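Local coordinates for secreted protein (Streptomyces lividans TK24, PDB 5LXZ) that binds copper and, as a member of the galactose oxidase-like AA5 family, probably oxidises small alcohols or aldehydes at a copper-radical centre, here in an engineered variant, at residues Thr74-Leu78 / Ile223-Phe227. The protein carries 1 engineered substitution. Residues are numbered along the deposited sequence; the frame is centred on the assembly and turned at random.
Sequences TPSDL and IRDAF
In the kelch-type propeller the loop 74-78, which passes from one blade to the next, packs on 223-227 through F227 and S76. The loop links strand 69-71 of one sheet to strand 81-85 of the next, whereas 223-227 ends in the first two residues of strand 226-230 of that second sheet. F227 stands with CG beside its own backbone N (chi1 -59°), which carries the ring up to the loop. P75 CG comes obliquely to the far end of the ring, 3.4 Å from F227 CE2. L78 also approaches obliquely, its branch CD2 lying 4.0 Å from F227 CE1. At the ring's edge, close to its plane, sits the hydroxyl of S76, with OG 3.5 Å from F227 CZ. That hydroxyl donates a short hydrogen bond to the carboxylate of D225, 2.6 Å from S76 OG to D225 OD2. OD2 is met on its anti side, 21° out of the carboxylate plane, and the bond gives the buried serine hydroxyl a carboxylate acceptor, probably charged. I223 CD1 reaches the loop's backbone, 4.1 Å from D77 O. D77 is the centre of an inverse gamma turn; its carboxylate leads away from 223-227, and D77 OD2 is hydrogen-bonded to S45 OG. The D77 side chain lies about 10 Å from a bound copper ion. Y236 of strand 235-238 packs on P75, L78 and F227, extending the apolar cluster. The inter-blade linker is thus pinned to the blade it enters, in a kelch-type beta-propeller of the galactose oxidase-like kind.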
ATOM      1  N   THR A  74       7.024   7.554  18.860  1.00 12.15           N
ATOM      2  CA  THR A  74       5.974   7.570  17.850  1.00 12.59           C
ATOM      3  C   THR A  74       4.813   8.383  18.387  1.00 13.86           C
ATOM      4  O   THR A  74       4.123   7.940  19.311  1.00 13.55           O
ATOM      5  CB  THR A  74       5.592   6.148  17.471  1.00 12.43           C
ATOM      6  OG1 THR A  74       6.806   5.496  17.087  1.00 12.25           O
ATOM      7  CG2 THR A  74       4.602   6.138  16.315  1.00 12.16           C
ATOM      8  N   PRO A  75       4.563   9.563  17.800  1.00 15.27           N
ATOM      9  CA  PRO A  75       3.629  10.520  18.404  1.00 15.96           C
ATOM     10  C   PRO A  75       2.141  10.242  18.213  1.00 15.88           C
ATOM     11  O   PRO A  75       1.297  10.773  18.970  1.00 18.68           O
ATOM     12  CB  PRO A  75       4.027  11.832  17.708  1.00 17.30           C
ATOM     13  CG  PRO A  75       4.462  11.382  16.351  1.00 18.21           C
ATOM     14  CD  PRO A  75       5.270  10.153  16.648  1.00 17.04           C
ATOM     15  N   SER A  76       1.788   9.436  17.212  1.00 14.23           N
ATOM     16  CA  SER A  76       0.394   9.156  16.866  1.00 13.20           C
ATOM     17  C   SER A  76       0.319   7.723  16.379  1.00 12.24           C
ATOM     18  O   SER A  76       1.347   7.114  16.137  1.00 12.04           O
ATOM     19  CB  SER A  76      -0.099  10.070  15.715  1.00 15.15           C
ATOM     20  OG  SER A  76      -0.064  11.398  16.142  1.00 18.51           O
ATOM     21  N   ASP A  77      -0.895   7.235  16.198  1.00 11.76           N
ATOM     22  CA  ASP A  77      -1.077   5.876  15.703  1.00 11.86           C
ATOM     23  C   ASP A  77      -0.880   5.843  14.184  1.00 12.35           C
ATOM     24  O   ASP A  77      -1.853   5.912  13.434  1.00 12.93           O
ATOM     25  CB  ASP A  77      -2.418   5.264  16.075  1.00 11.26           C
ATOM     26  CG  ASP A  77      -2.374   3.765  16.024  1.00 11.77           C
ATOM     27  OD1 ASP A  77      -1.370   3.253  15.486  1.00 12.07           O
ATOM     28  OD2 ASP A  77      -3.295   3.085  16.536  1.00 12.60           O
ATOM     29  N   LEU A  78       0.374   5.650  13.797  1.00 12.78           N
ATOM     30  CA  LEU A  78       0.798   5.692  12.379  1.00 14.65           C
ATOM     31  C   LEU A  78       0.568   4.411  11.622  1.00 16.21           C
ATOM     32  O   LEU A  78       0.916   4.307  10.459  1.00 17.32           O
ATOM     33  CB  LEU A  78       2.239   6.106  12.281  1.00 15.72           C
ATOM     34  CG  LEU A  78       2.506   7.459  12.892  1.00 18.04           C
ATOM     35  CD1 LEU A  78       3.971   7.791  12.684  1.00 21.04           C
ATOM     36  CD2 LEU A  78       1.569   8.547  12.382  1.00 18.86           C
ATOM     37  N   ILE A 223      -7.465   9.608  11.166  1.00 11.10           N
ATOM     38  CA  ILE A 223      -6.992  10.846  11.751  1.00 11.19           C
ATOM     39  C   ILE A 223      -6.331  11.735  10.679  1.00 10.95           C
ATOM     40  O   ILE A 223      -6.078  11.264   9.568  1.00 10.10           O
ATOM     41  CB  ILE A 223      -5.997  10.556  12.879  1.00 11.58           C
ATOM     42  CG1 ILE A 223      -4.703   9.932  12.332  1.00 11.90           C
ATOM     43  CG2 ILE A 223      -6.664   9.698  13.971  1.00 12.41           C
ATOM     44  CD1 ILE A 223      -3.661   9.646  13.402  1.00 13.29           C
ATOM     45  N   ARG A 224      -6.142  13.011  11.009  1.00 10.37           N
ATOM     46  CA  ARG A 224      -5.617  14.008  10.089  1.00 11.04           C
ATOM     47  C   ARG A 224      -4.110  14.190  10.177  1.00 10.29           C
ATOM     48  O   ARG A 224      -3.541  14.889   9.341  1.00  9.43           O
ATOM     49  CB  ARG A 224      -6.270  15.359  10.334  1.00 12.73           C
ATOM     50  CG  ARG A 224      -7.767  15.350  10.161  1.00 15.32           C
ATOM     51  CD  ARG A 224      -8.429  16.713  10.420  1.00 17.89           C
ATOM     52  NE  ARG A 224      -9.854  16.510  10.154  1.00 23.03           N
ATOM     53  CZ  ARG A 224     -10.749  15.941  10.995  1.00 30.24           C
ATOM     54  NH1 ARG A 224     -10.417  15.552  12.233  1.00 33.64           N
ATOM     55  NH2 ARG A 224     -12.010  15.750  10.596  1.00 31.37           N
ATOM     56  N   ASP A 225      -3.478  13.625  11.199  1.00 10.46           N
ATOM     57  CA  ASP A 225      -2.095  13.912  11.533  1.00 10.97           C
ATOM     58  C   ASP A 225      -1.136  13.702  10.382  1.00 10.55           C
ATOM     59  O   ASP A 225      -1.275  12.721   9.633  1.00 10.61           O
ATOM     60  CB  ASP A 225      -1.604  13.023  12.675  1.00 12.75           C
ATOM     61  CG  ASP A 225      -2.426  13.149  13.949  1.00 15.24           C
ATOM     62  OD1 ASP A 225      -3.644  13.438  13.911  1.00 16.25           O
ATOM     63  OD2 ASP A 225      -1.834  12.894  15.029  1.00 18.89           O
ATOM     64  N   ALA A 226      -0.139  14.555  10.277  1.00  8.86           N
ATOM     65  CA  ALA A 226       0.932  14.401   9.319  1.00  9.14           C
ATOM     66  C   ALA A 226       2.277  14.755   9.887  1.00  8.65           C
ATOM     67  O   ALA A 226       2.407  15.716  10.696  1.00  8.83           O
ATOM     68  CB  ALA A 226       0.664  15.224   8.093  1.00  8.97           C
ATOM     69  N   PHE A 227       3.307  14.041   9.440  1.00  7.94           N
ATOM     70  CA  PHE A 227       4.658  14.266   9.924  1.00  8.67           C
ATOM     71  C   PHE A 227       5.625  14.114   8.758  1.00  8.81           C
ATOM     72  O   PHE A 227       5.312  13.460   7.773  1.00  9.15           O
ATOM     73  CB  PHE A 227       5.041  13.189  10.955  1.00  8.78           C
ATOM     74  CG  PHE A 227       4.143  13.130  12.143  1.00  9.49           C
ATOM     75  CD1 PHE A 227       2.956  12.421  12.109  1.00 10.17           C
ATOM     76  CD2 PHE A 227       4.435  13.901  13.267  1.00 10.48           C
ATOM     77  CE1 PHE A 227       2.100  12.404  13.201  1.00 10.67           C
ATOM     78  CE2 PHE A 227       3.552  13.907  14.344  1.00 10.80           C
ATOM     79  CZ  PHE A 227       2.417  13.156  14.316  1.00 11.24           C
TER